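Putative aldehyde dehydrogenase AldY (Bacillus subtilis, PDB 4DNG) probably oxidises aldehydes to carboxylates with NAD+ as the electron acceptor and may contribute to protecting the cell against stress from ethanol and related compounds. Local coordinates at residues I86-A91 against G96-S101; I150-F153 against N158-M161; A274-K279 against T308-Q313; E302-F307 against V367-D372. One frame throughout, in Å; residues are numbered along the deposited sequence.

Contact 1. Residues I86-A91 against G96-S101; sequences IIMMIA and GTIIKS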
loop_
_atom_site.group_PDB
_atom_site.type_symbol
_atom_site.label_atom_id
_atom_site.label_comp_id
_atom_site.label_asym_id
_atom_site.label_seq_id
_atom_site.Cartn_x
_atom_site.Cartn_y
_atom_site.Cartn_z
ATOM N N ILE A 86 -22.691 26.626 -9.003
ATOM C CA ILE A 86 -21.967 25.623 -8.245
ATOM C C ILE A 86 -21.120 26.332 -7.198
ATOM O O ILE A 86 -21.118 25.940 -6.029
ATOM C CB ILE A 86 -21.141 24.702 -9.175
ATOM C CG1 ILE A 86 -22.078 23.964 -10.154
ATOM C CG2 ILE A 86 -20.312 23.716 -8.384
ATOM C CD1 ILE A 86 -21.385 23.127 -11.219
ATOM N N ILE A 87 -20.446 27.405 -7.613
ATOM C CA ILE A 87 -19.569 28.180 -6.731
ATOM C C ILE A 87 -20.365 28.732 -5.537
ATOM O O ILE A 87 -19.993 28.547 -4.377
ATOM C CB ILE A 87 -18.771 29.256 -7.525
ATOM C CG1 ILE A 87 -17.641 28.571 -8.320
ATOM C CG2 ILE A 87 -18.204 30.352 -6.614
ATOM C CD1 ILE A 87 -16.909 29.455 -9.312
ATOM N N MET A 88 -21.496 29.350 -5.838
ATOM C CA MET A 88 -22.422 29.814 -4.820
ATOM C C MET A 88 -22.773 28.713 -3.837
ATOM O O MET A 88 -22.641 28.910 -2.632
ATOM C CB MET A 88 -23.693 30.398 -5.451
ATOM C CG MET A 88 -24.551 31.174 -4.456
ATOM S SD MET A 88 -23.633 32.450 -3.547
ATOM C CE MET A 88 -23.577 33.770 -4.763
ATOM N N MET A 89 -23.201 27.558 -4.349
ATOM C CA MET A 89 -23.578 26.429 -3.493
ATOM C C MET A 89 -22.427 25.872 -2.618
ATOM O O MET A 89 -22.639 25.594 -1.432
ATOM C CB MET A 89 -24.260 25.326 -4.303
ATOM C CG MET A 89 -24.786 24.164 -3.457
ATOM S SD MET A 89 -26.016 24.589 -2.204
ATOM C CE MET A 89 -27.352 25.170 -3.238
ATOM N N ILE A 90 -21.224 25.728 -3.192
ATOM C CA ILE A 90 -20.042 25.350 -2.405
ATOM C C ILE A 90 -19.828 26.333 -1.260
ATOM O O ILE A 90 -19.556 25.923 -0.143
ATOM C CB ILE A 90 -18.739 25.284 -3.242
ATOM C CG1 ILE A 90 -18.783 24.121 -4.250
ATOM C CG2 ILE A 90 -17.525 25.118 -2.333
ATOM C CD1 ILE A 90 -17.812 24.301 -5.399
ATOM N N ALA A 91 -19.938 27.625 -1.551
ATOM C CA ALA A 91 -19.842 28.643 -0.522
ATOM C C ALA A 91 -20.936 28.480 0.562
ATOM O O ALA A 91 -20.613 28.376 1.745
ATOM C CB ALA A 91 -19.882 30.036 -1.142
ATOM N N GLY A 96 -16.944 28.185 3.114
ATOM C CA GLY A 96 -15.856 28.686 2.297
ATOM C C GLY A 96 -16.304 29.898 1.514
ATOM O O GLY A 96 -17.483 30.065 1.165
ATOM N N THR A 97 -15.334 30.749 1.262
ATOM C CA THR A 97 -15.482 32.026 0.601
ATOM C C THR A 97 -15.706 31.823 -0.924
ATOM O O THR A 97 -15.332 30.760 -1.456
ATOM C CB THR A 97 -14.167 32.744 0.905
ATOM O OG1 THR A 97 -14.343 33.578 2.059
ATOM C CG2 THR A 97 -13.647 33.513 -0.259
ATOM N N ILE A 98 -16.322 32.802 -1.617
ATOM C CA ILE A 98 -16.468 32.724 -3.081
ATOM C C ILE A 98 -15.106 32.529 -3.755
ATOM O O ILE A 98 -14.976 31.768 -4.713
ATOM C CB ILE A 98 -17.213 33.937 -3.704
ATOM C CG1 ILE A 98 -18.681 33.604 -3.962
ATOM C CG2 ILE A 98 -16.684 34.230 -5.105
ATOM C CD1 ILE A 98 -19.557 33.519 -2.744
ATOM N N ILE A 99 -14.090 33.211 -3.241
ATOM C CA ILE A 99 -12.725 33.019 -3.724
ATOM C C ILE A 99 -12.250 31.582 -3.521
ATOM O O ILE A 99 -11.809 30.944 -4.471
ATOM C CB ILE A 99 -11.728 34.006 -3.074
ATOM C CG1 ILE A 99 -12.085 35.458 -3.443
ATOM C CG2 ILE A 99 -10.303 33.688 -3.505
ATOM C CD1 ILE A 99 -13.191 36.093 -2.609
ATOM N N LYS A 100 -12.338 31.079 -2.291
ATOM C CA LYS A 100 -11.929 29.708 -1.995
ATOM C C LYS A 100 -12.740 28.739 -2.869
ATOM O O LYS A 100 -12.200 27.772 -3.404
ATOM C CB LYS A 100 -12.123 29.372 -0.507
ATOM C CG LYS A 100 -11.459 28.064 -0.107
ATOM C CD LYS A 100 -12.269 27.205 0.854
ATOM C CE LYS A 100 -11.765 27.305 2.288
ATOM N NZ LYS A 100 -11.691 25.969 2.960
ATOM N N SER A 101 -14.027 29.034 -3.035
ATOM C CA SER A 101 -14.924 28.149 -3.768
ATOM C C SER A 101 -14.612 28.108 -5.256
ATOM O O SER A 101 -14.717 27.047 -5.887
ATOM C CB SER A 101 -16.369 28.566 -3.553
ATOM O OG SER A 101 -16.711 28.495 -2.180
#
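Ala91 and Gly96 face each other where helix 83-94 gives way to helix 98-118, two consecutive helices of the aldehyde dehydrogenase fold joined by a short turn. The backbones run close together: Ala91 CA lies 4.9 Å from Gly96 CA, and Ile87 CA lies 5.5 Å from Ser101 CA. The small residues Ala91, Gly96 and Ser101 permit this approach. At the turn, Ala91 CA approaches Gly96 O at 3.2 Å, a CA-H...O contact, and the carbonyl of Ala91 is taken by Gln319 from elsewhere in the chain. Glycine suits position 96, because a side chain there would run into the aliphatic chain of Lys100.

One turn further on, Ser101 aims its side chain at the first helix. Its OG stands beside its own backbone N (chi1 -61°) and gives its proton back to Thr97 O at 2.7 Å, from 47° above the carbonyl plane. Thr97 O also takes the N-H of Ser101, so one carbonyl holds two donors, and the buried hydroxyl is satisfied without reaching across. OG and CB both pack on Ile90 CG2, and OG makes no bond to 86-91. With an alanine in place of Ser101, Thr97 O would lose its hydroxyl donor and a gap would probably open beside Ile90 CG2.

Ile87 sets its CG2 branch, anti to the backbone N, between Ser101 CB and the backbone of Ile98. Ile98 in turn closes the side near Ala91 and Met88, its CD1 lying 3.8 Å from Ala91 CB and 4.3 Å from Met88 SD.

Contact 2. Residues I150-F153 against N158-M161; sequences ISPF and NLSM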
loop_
_atom_site.group_PDB
_atom_site.type_symbol
_atom_site.label_atom_id
_atom_site.label_comp_id
_atom_site.label_asym_id
_atom_site.label_seq_id
_atom_site.Cartn_x
_atom_site.Cartn_y
_atom_site.Cartn_z
ATOM N N ILE A 150 -14.321 8.259 0.603
ATOM C CA ILE A 150 -14.837 9.022 1.741
ATOM C C ILE A 150 -14.183 10.396 1.783
ATOM O O ILE A 150 -12.951 10.507 1.756
ATOM C CB ILE A 150 -14.521 8.324 3.076
ATOM C CG1 ILE A 150 -15.125 6.919 3.111
ATOM C CG2 ILE A 150 -14.977 9.170 4.282
ATOM C CD1 ILE A 150 -14.503 6.017 4.154
ATOM N N SER A 151 -14.999 11.445 1.854
ATOM C CA SER A 151 -14.464 12.779 1.849
ATOM C C SER A 151 -14.928 13.595 3.044
ATOM O O SER A 151 -15.946 13.287 3.640
ATOM C CB SER A 151 -14.721 13.472 0.512
ATOM O OG SER A 151 -16.082 13.601 0.209
ATOM N N PRO A 152 -14.172 14.641 3.414
ATOM C CA PRO A 152 -14.508 15.372 4.616
ATOM C C PRO A 152 -15.215 16.677 4.276
ATOM O O PRO A 152 -15.493 16.928 3.118
ATOM C CB PRO A 152 -13.112 15.664 5.197
ATOM C CG PRO A 152 -12.278 15.942 3.956
ATOM C CD PRO A 152 -12.936 15.180 2.806
ATOM N N PHE A 153 -15.428 17.521 5.281
ATOM C CA PHE A 153 -16.182 18.772 5.137
ATOM C C PHE A 153 -15.402 19.955 4.596
ATOM O O PHE A 153 -16.000 20.988 4.329
ATOM C CB PHE A 153 -16.727 19.195 6.493
ATOM C CG PHE A 153 -15.664 19.571 7.495
ATOM C CD1 PHE A 153 -15.043 20.832 7.452
ATOM C CD2 PHE A 153 -15.298 18.679 8.506
ATOM C CE1 PHE A 153 -14.067 21.184 8.378
ATOM C CE2 PHE A 153 -14.322 19.025 9.441
ATOM C CZ PHE A 153 -13.707 20.279 9.374
ATOM N N ASN A 158 -13.364 19.079 -4.446
ATOM C CA ASN A 158 -12.040 18.812 -4.941
ATOM C C ASN A 158 -11.561 17.410 -4.524
ATOM O O ASN A 158 -11.147 16.615 -5.379
ATOM C CB ASN A 158 -11.119 19.924 -4.433
ATOM C CG ASN A 158 -9.664 19.651 -4.691
ATOM O OD1 ASN A 158 -9.238 19.528 -5.836
ATOM N ND2 ASN A 158 -8.881 19.573 -3.620
ATOM N N LEU A 159 -11.649 17.099 -3.229
ATOM C CA LEU A 159 -11.131 15.836 -2.696
ATOM C C LEU A 159 -11.924 14.620 -3.156
ATOM O O LEU A 159 -11.338 13.608 -3.487
ATOM C CB LEU A 159 -11.047 15.864 -1.151
ATOM C CG LEU A 159 -10.010 16.815 -0.526
ATOM C CD1 LEU A 159 -9.986 16.718 0.994
ATOM C CD2 LEU A 159 -8.605 16.600 -1.087
ATOM N N SER A 160 -13.251 14.721 -3.144
ATOM C CA SER A 160 -14.110 13.723 -3.740
ATOM C C SER A 160 -13.682 13.430 -5.191
ATOM O O SER A 160 -13.427 12.272 -5.557
ATOM C CB SER A 160 -15.581 14.184 -3.683
ATOM O OG SER A 160 -16.025 14.313 -2.331
ATOM N N MET A 161 -13.589 14.465 -6.021
ATOM C CA MET A 161 -13.282 14.244 -7.433
ATOM C C MET A 161 -11.848 13.707 -7.594
ATOM O O MET A 161 -11.528 13.008 -8.564
ATOM C CB MET A 161 -13.479 15.535 -8.211
ATOM C CG MET A 161 -13.261 15.423 -9.698
ATOM S SD MET A 161 -14.629 14.460 -10.308
ATOM C CE MET A 161 -15.916 15.713 -10.318
#
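The nearest thing to a flat group is the puckered ring of Pro152, and Leu159 comes at its CD-CG margin, close to the mean ring plane and not over a face: the CD1 methyl of Leu159 sits 3.8 Å from Pro152 CD and equally near Pro152 CG. The two side chains cross at about a right angle, and Thr230 of strand 226-231 touches both. A rigid ring and a branched aliphatic chain suit this place, since neither asks for a polar partner.

Beside this apolar pair lies a polar one. Ser151 OG donates to Ser160 OG across 2.6 Å. With chi1 at 61° the Ser151 hydroxyl lies between its backbone N and carbonyl carbon, and this rotation turns it to the helix. Ser160 OG is also hydrogen-bonded to Pro156 O, His176 NE2 and Gly186 O; the two carbonyls must share or compete for its single proton. The buried hydroxyl thus ties together the loop, its own helix and two further parts of the chain. Replacing Ser151 by a valine would remove this donor and is likely to leave Ser160 OG without its link to the loop.

The contact joins the loop after strand 135-150 to helix 156-169, which leads to the parallel strand 173-177: a right-handed beta-alpha-beta crossover of the Rossmann-like cofactor domain. The nearest atoms of Pro152 and Gly231 of the presumed NAD+ site are about 5 Å apart, as are the side chains of Leu159 and the predicted active-site Glu253. The loop carries the Pro-Phe-Asn-Phe-Pro motif of aldehyde dehydrogenases, whose asparagine lines the oxyanion hole in relatives.

Contact 3. Residues A274-K279 against T308-Q313; sequences AAIFGK and TARVKQ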
loop_
_atom_site.group_PDB
_atom_site.type_symbol
_atom_site.label_atom_id
_atom_site.label_comp_id
_atom_site.label_asym_id
_atom_site.label_seq_id
_atom_site.Cartn_x
_atom_site.Cartn_y
_atom_site.Cartn_z
ATOM N N ALA A 274 2.588 35.055 0.161
ATOM C CA ALA A 274 2.318 33.637 -0.043
ATOM C C ALA A 274 1.770 32.950 1.219
ATOM O O ALA A 274 1.003 32.001 1.107
ATOM C CB ALA A 274 3.557 32.924 -0.557
ATOM N N ALA A 275 2.152 33.434 2.405
ATOM C CA ALA A 275 1.606 32.915 3.668
ATOM C C ALA A 275 0.158 33.354 3.925
ATOM O O ALA A 275 -0.601 32.642 4.580
ATOM C CB ALA A 275 2.488 33.302 4.842
ATOM N N ILE A 276 -0.223 34.529 3.430
ATOM C CA ILE A 276 -1.612 34.982 3.540
ATOM C C ILE A 276 -2.554 34.176 2.632
ATOM O O ILE A 276 -3.582 33.684 3.099
ATOM C CB ILE A 276 -1.744 36.503 3.291
ATOM C CG1 ILE A 276 -1.711 37.256 4.618
ATOM C CG2 ILE A 276 -3.053 36.845 2.590
ATOM C CD1 ILE A 276 -0.328 37.621 5.075
ATOM N N PHE A 277 -2.193 34.051 1.349
ATOM C CA PHE A 277 -2.972 33.306 0.357
ATOM C C PHE A 277 -3.213 31.879 0.841
ATOM O O PHE A 277 -4.350 31.430 0.881
ATOM C CB PHE A 277 -2.268 33.317 -1.023
ATOM C CG PHE A 277 -3.090 32.714 -2.155
ATOM C CD1 PHE A 277 -4.011 33.492 -2.869
ATOM C CD2 PHE A 277 -2.927 31.376 -2.527
ATOM C CE1 PHE A 277 -4.761 32.948 -3.912
ATOM C CE2 PHE A 277 -3.674 30.831 -3.567
ATOM C CZ PHE A 277 -4.591 31.616 -4.260
ATOM N N GLY A 278 -2.138 31.194 1.233
ATOM C CA GLY A 278 -2.198 29.833 1.759
ATOM C C GLY A 278 -3.040 29.693 3.015
ATOM O O GLY A 278 -3.929 28.839 3.079
ATOM N N LYS A 279 -2.780 30.532 4.012
ATOM C CA LYS A 279 -3.479 30.413 5.299
ATOM C C LYS A 279 -4.923 30.949 5.349
ATOM O O LYS A 279 -5.750 30.405 6.070
ATOM C CB LYS A 279 -2.635 31.016 6.429
ATOM C CG LYS A 279 -3.222 30.869 7.825
ATOM C CD LYS A 279 -3.405 29.415 8.227
ATOM C CE LYS A 279 -4.356 29.308 9.406
ATOM N NZ LYS A 279 -4.420 27.944 10.003
ATOM N N THR A 308 1.340 40.499 10.335
ATOM C CA THR A 308 0.324 40.985 11.281
ATOM C C THR A 308 -0.517 42.117 10.698
ATOM O O THR A 308 -1.752 42.049 10.713
ATOM C CB THR A 308 0.924 41.477 12.620
ATOM O OG1 THR A 308 1.986 42.405 12.364
ATOM C CG2 THR A 308 1.449 40.318 13.444
ATOM N N ALA A 309 0.146 43.153 10.186
ATOM C CA ALA A 309 -0.580 44.277 9.601
ATOM C C ALA A 309 -1.550 43.782 8.523
ATOM O O ALA A 309 -2.714 44.192 8.504
ATOM C CB ALA A 309 0.374 45.311 9.028
ATOM N N ARG A 310 -1.072 42.882 7.659
ATOM C CA ARG A 310 -1.833 42.439 6.487
ATOM C C ARG A 310 -3.056 41.600 6.884
ATOM O O ARG A 310 -4.139 41.751 6.308
ATOM C CB ARG A 310 -0.906 41.706 5.499
ATOM C CG ARG A 310 -1.536 41.246 4.187
ATOM C CD ARG A 310 -1.900 42.385 3.245
ATOM N NE ARG A 310 -2.527 41.891 2.015
ATOM C CZ ARG A 310 -3.830 41.640 1.863
ATOM N NH1 ARG A 310 -4.681 41.834 2.866
ATOM N NH2 ARG A 310 -4.284 41.195 0.699
ATOM N N VAL A 311 -2.866 40.746 7.890
ATOM C CA VAL A 311 -3.913 39.866 8.431
ATOM C C VAL A 311 -5.043 40.684 9.052
ATOM O O VAL A 311 -6.223 40.352 8.895
ATOM C CB VAL A 311 -3.315 38.865 9.460
ATOM C CG1 VAL A 311 -4.380 38.257 10.356
ATOM C CG2 VAL A 311 -2.527 37.779 8.746
ATOM N N LYS A 312 -4.661 41.767 9.729
ATOM C CA LYS A 312 -5.604 42.678 10.396
ATOM C C LYS A 312 -6.622 43.334 9.447
ATOM O O LYS A 312 -7.691 43.761 9.885
ATOM C CB LYS A 312 -4.848 43.771 11.173
ATOM C CG LYS A 312 -4.132 43.300 12.436
ATOM C CD LYS A 312 -4.512 44.153 13.644
ATOM C CE LYS A 312 -5.837 43.683 14.244
ATOM N NZ LYS A 312 -6.513 44.681 15.118
ATOM N N GLN A 313 -6.276 43.410 8.159
ATOM C CA GLN A 313 -7.103 44.066 7.147
ATOM C C GLN A 313 -8.197 43.164 6.622
ATOM O O GLN A 313 -9.298 43.636 6.306
ATOM C CB GLN A 313 -6.250 44.496 5.956
ATOM C CG GLN A 313 -5.703 45.911 6.028
ATOM C CD GLN A 313 -4.366 46.045 5.317
ATOM O OE1 GLN A 313 -3.411 46.584 5.875
ATOM N NE2 GLN A 313 -4.284 45.536 4.086
#
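Arg310 and Val311, one after the other on helix 297-313, receive Ile276 of helix 268-281; the nearest backbones, at Ile276 CA and Val311 CA, are 7.3 Å apart. Helix 268-281 is the crossover between the parallel strands 258-262 and 290-296, and the next helix packs beside it in this alpha/beta domain.

Along 308-313, Thr308 comes first and faces elsewhere, touching Ala353 and Val354 of strand 351-354, while its hydroxyl is bonded to the carbonyls of Val304 and Glu305 in the preceding turn. Within this segment Arg310 is the first to meet 274-279. Its CG, anti to the backbone N (chi1 -177°), is carried over Ile276, coming to 3.9 Å from Ile276 CD1 and 4.0 Å from Ile276 CG1. A bend at chi2 (70°) then turns the rest of the chain, so the methylenes do the touching and the guanidinium makes no bond to 274-279. An arginine fits this border position because its stem is greasy and its end is charged.

Val311 follows with CG2 at 4.2 Å from Ile276 CG1. Its compact branched side chain also packs on Pro365, Val367 and Phe280, filling the angle between helix 268-281 and strand 362-369. Lys312 swings round to Val354 on the strand side.

The ammonium of Lys279 turns elsewhere, hydrogen-bonded to the carbonyls of Ala384 and Ile386. Between 274-279 and 308-313 there are no hydrogen bonds, which implies that shape and the burial of apolar surface probably hold the pair, with Ile276 resting on the methylenes of Arg310 and on Val311.

Contact 4. Residues E302-F307 against V367-D372; sequences EFVEKF and VFVGAD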
loop_
_atom_site.group_PDB
_atom_site.type_symbol
_atom_site.label_atom_id
_atom_site.label_comp_id
_atom_site.label_asym_id
_atom_site.label_seq_id
_atom_site.Cartn_x
_atom_site.Cartn_y
_atom_site.Cartn_z
ATOM N N GLU A 302 10.722 41.685 10.756
ATOM C CA GLU A 302 10.161 42.214 9.510
ATOM C C GLU A 302 8.950 41.410 9.025
ATOM O O GLU A 302 7.940 41.997 8.614
ATOM C CB GLU A 302 11.239 42.280 8.419
ATOM C CG GLU A 302 10.730 42.604 7.016
ATOM C CD GLU A 302 11.847 42.806 5.993
ATOM O OE1 GLU A 302 13.047 42.766 6.359
ATOM O OE2 GLU A 302 11.528 43.018 4.804
ATOM N N PHE A 303 9.056 40.078 9.069
ATOM C CA PHE A 303 7.958 39.205 8.651
ATOM C C PHE A 303 6.732 39.376 9.546
ATOM O O PHE A 303 5.608 39.423 9.031
ATOM C CB PHE A 303 8.378 37.721 8.622
ATOM C CG PHE A 303 7.300 36.784 8.110
ATOM C CD1 PHE A 303 6.270 36.342 8.952
ATOM C CD2 PHE A 303 7.315 36.338 6.784
ATOM C CE1 PHE A 303 5.281 35.484 8.483
ATOM C CE2 PHE A 303 6.337 35.475 6.308
ATOM C CZ PHE A 303 5.316 35.052 7.154
ATOM N N VAL A 304 6.945 39.447 10.866
ATOM C CA VAL A 304 5.825 39.541 11.809
ATOM C C VAL A 304 5.023 40.796 11.544
ATOM O O VAL A 304 3.831 40.713 11.273
ATOM C CB VAL A 304 6.257 39.497 13.289
ATOM C CG1 VAL A 304 5.100 39.907 14.188
ATOM C CG2 VAL A 304 6.732 38.101 13.664
ATOM N N GLU A 305 5.690 41.947 11.601
ATOM C CA GLU A 305 5.045 43.240 11.367
ATOM C C GLU A 305 4.191 43.234 10.102
ATOM O O GLU A 305 3.009 43.584 10.143
ATOM C CB GLU A 305 6.083 44.361 11.298
ATOM C CG GLU A 305 6.527 44.881 12.660
ATOM C CD GLU A 305 5.617 45.964 13.231
ATOM O OE1 GLU A 305 4.377 45.872 13.081
ATOM O OE2 GLU A 305 6.147 46.913 13.853
ATOM N N LYS A 306 4.795 42.813 8.992
ATOM C CA LYS A 306 4.114 42.752 7.701
ATOM C C LYS A 306 2.950 41.765 7.684
ATOM O O LYS A 306 1.864 42.095 7.191
ATOM C CB LYS A 306 5.106 42.429 6.581
ATOM C CG LYS A 306 5.696 43.666 5.936
ATOM C CD LYS A 306 7.048 43.394 5.309
ATOM C CE LYS A 306 7.930 44.617 5.483
ATOM N NZ LYS A 306 9.265 44.401 4.876
ATOM N N PHE A 307 3.185 40.564 8.219
ATOM C CA PHE A 307 2.167 39.509 8.263
ATOM C C PHE A 307 1.022 39.908 9.178
ATOM O O PHE A 307 -0.122 39.685 8.827
ATOM C CB PHE A 307 2.765 38.152 8.688
ATOM C CG PHE A 307 1.772 37.018 8.665
ATOM C CD1 PHE A 307 1.554 36.284 7.498
ATOM C CD2 PHE A 307 1.034 36.694 9.811
ATOM C CE1 PHE A 307 0.623 35.241 7.473
ATOM C CE2 PHE A 307 0.103 35.669 9.792
ATOM C CZ PHE A 307 -0.102 34.940 8.621
ATOM N N VAL A 367 -3.156 35.542 15.500
ATOM C CA VAL A 367 -1.756 35.264 15.221
ATOM C C VAL A 367 -0.971 35.209 16.528
ATOM O O VAL A 367 -0.869 36.206 17.258
ATOM C CB VAL A 367 -1.124 36.261 14.209
ATOM C CG1 VAL A 367 0.340 35.898 13.950
ATOM C CG2 VAL A 367 -1.906 36.285 12.885
ATOM N N PHE A 368 -0.454 34.020 16.824
ATOM C CA PHE A 368 0.463 33.804 17.934
ATOM C C PHE A 368 1.900 33.909 17.422
ATOM O O PHE A 368 2.215 33.433 16.327
ATOM C CB PHE A 368 0.224 32.432 18.560
ATOM C CG PHE A 368 -1.053 32.337 19.339
ATOM C CD1 PHE A 368 -1.123 32.821 20.642
ATOM C CD2 PHE A 368 -2.192 31.754 18.777
ATOM C CE1 PHE A 368 -2.306 32.731 21.371
ATOM C CE2 PHE A 368 -3.371 31.665 19.497
ATOM C CZ PHE A 368 -3.428 32.156 20.798
ATOM N N VAL A 369 2.765 34.549 18.202
ATOM C CA VAL A 369 4.144 34.755 17.776
ATOM C C VAL A 369 5.117 34.255 18.826
ATOM O O VAL A 369 4.761 34.128 20.002
ATOM C CB VAL A 369 4.448 36.237 17.436
ATOM C CG1 VAL A 369 3.711 36.662 16.175
ATOM C CG2 VAL A 369 4.107 37.159 18.602
ATOM N N GLY A 370 6.338 33.972 18.379
ATOM C CA GLY A 370 7.432 33.553 19.246
ATOM C C GLY A 370 7.153 32.252 19.962
ATOM O O GLY A 370 7.591 32.063 21.099
ATOM N N ALA A 371 6.408 31.367 19.298
ATOM C CA ALA A 371 6.060 30.068 19.855
ATOM C C ALA A 371 7.179 29.035 19.734
ATOM O O ALA A 371 7.951 29.052 18.776
ATOM C CB ALA A 371 4.809 29.543 19.177
ATOM N N ASP A 372 7.237 28.122 20.700
ATOM C CA ASP A 372 8.061 26.923 20.584
ATOM C C ASP A 372 7.507 26.013 19.486
ATOM O O ASP A 372 6.297 25.925 19.302
ATOM C CB ASP A 372 8.063 26.165 21.905
ATOM C CG ASP A 372 9.417 25.576 22.238
ATOM O OD1 ASP A 372 10.238 26.317 22.821
ATOM O OD2 ASP A 372 9.650 24.377 21.935
#
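Helix-on-sheet packing in an alpha/beta domain brings helix 297-313 down on strand 362-369 of the mixed sheet. Two residues from each element make the contact: Val304 and Phe307, three apart and so on one side of the helix, meet Val369 and Val367, two apart and so on one face of the strand.

Val304 and Val369 touch methyl to methyl, CG1 to CG1 at 4.1 Å. Both are beta-branched, and the strand valine uses the branch beside its backbone N. One turn on along the helix, Phe307 has CG anti to the backbone N (chi1 -176°), and its ring comes to Val367 edge-on, CE2 standing 3.7 Å from Val367 CG2, which lies near the ring plane. The ring's breadth spans the larger gap here, where Phe307 CA and Val367 CA are 9.0 Å apart.

Around the contact, Val367 and Val369 are hydrogen-bonded through their backbones to strand 351-354, Phe307 also touches Ala387 of strand 386-392 and Ile293 of strand 290-296, and Ile276 of helix 268-281 packs on the same phenylalanine.

In the fold
Contacts 3 and 4 are two sides of one element: both use helix 297-313, their centres lie 11 Å apart, and Ala275 of contact 3 touches Phe303 of contact 4, so their apolar surfaces run together. Contacts 1 and 2, with centres about 15 Å apart and not touching, each tie chain neighbours across a short turn or loop. Contact 2 lies closest to the centre of the chain, near the presumed cofactor and active sites, yet is only partly buried, whereas the others are buried; it alone has a hydrogen bond between its segments. Contact 1 has small residues at the close approach and isoleucines around them; contacts 3 and 4 use larger groups, with the arginine of contact 3 at the partly exposed border.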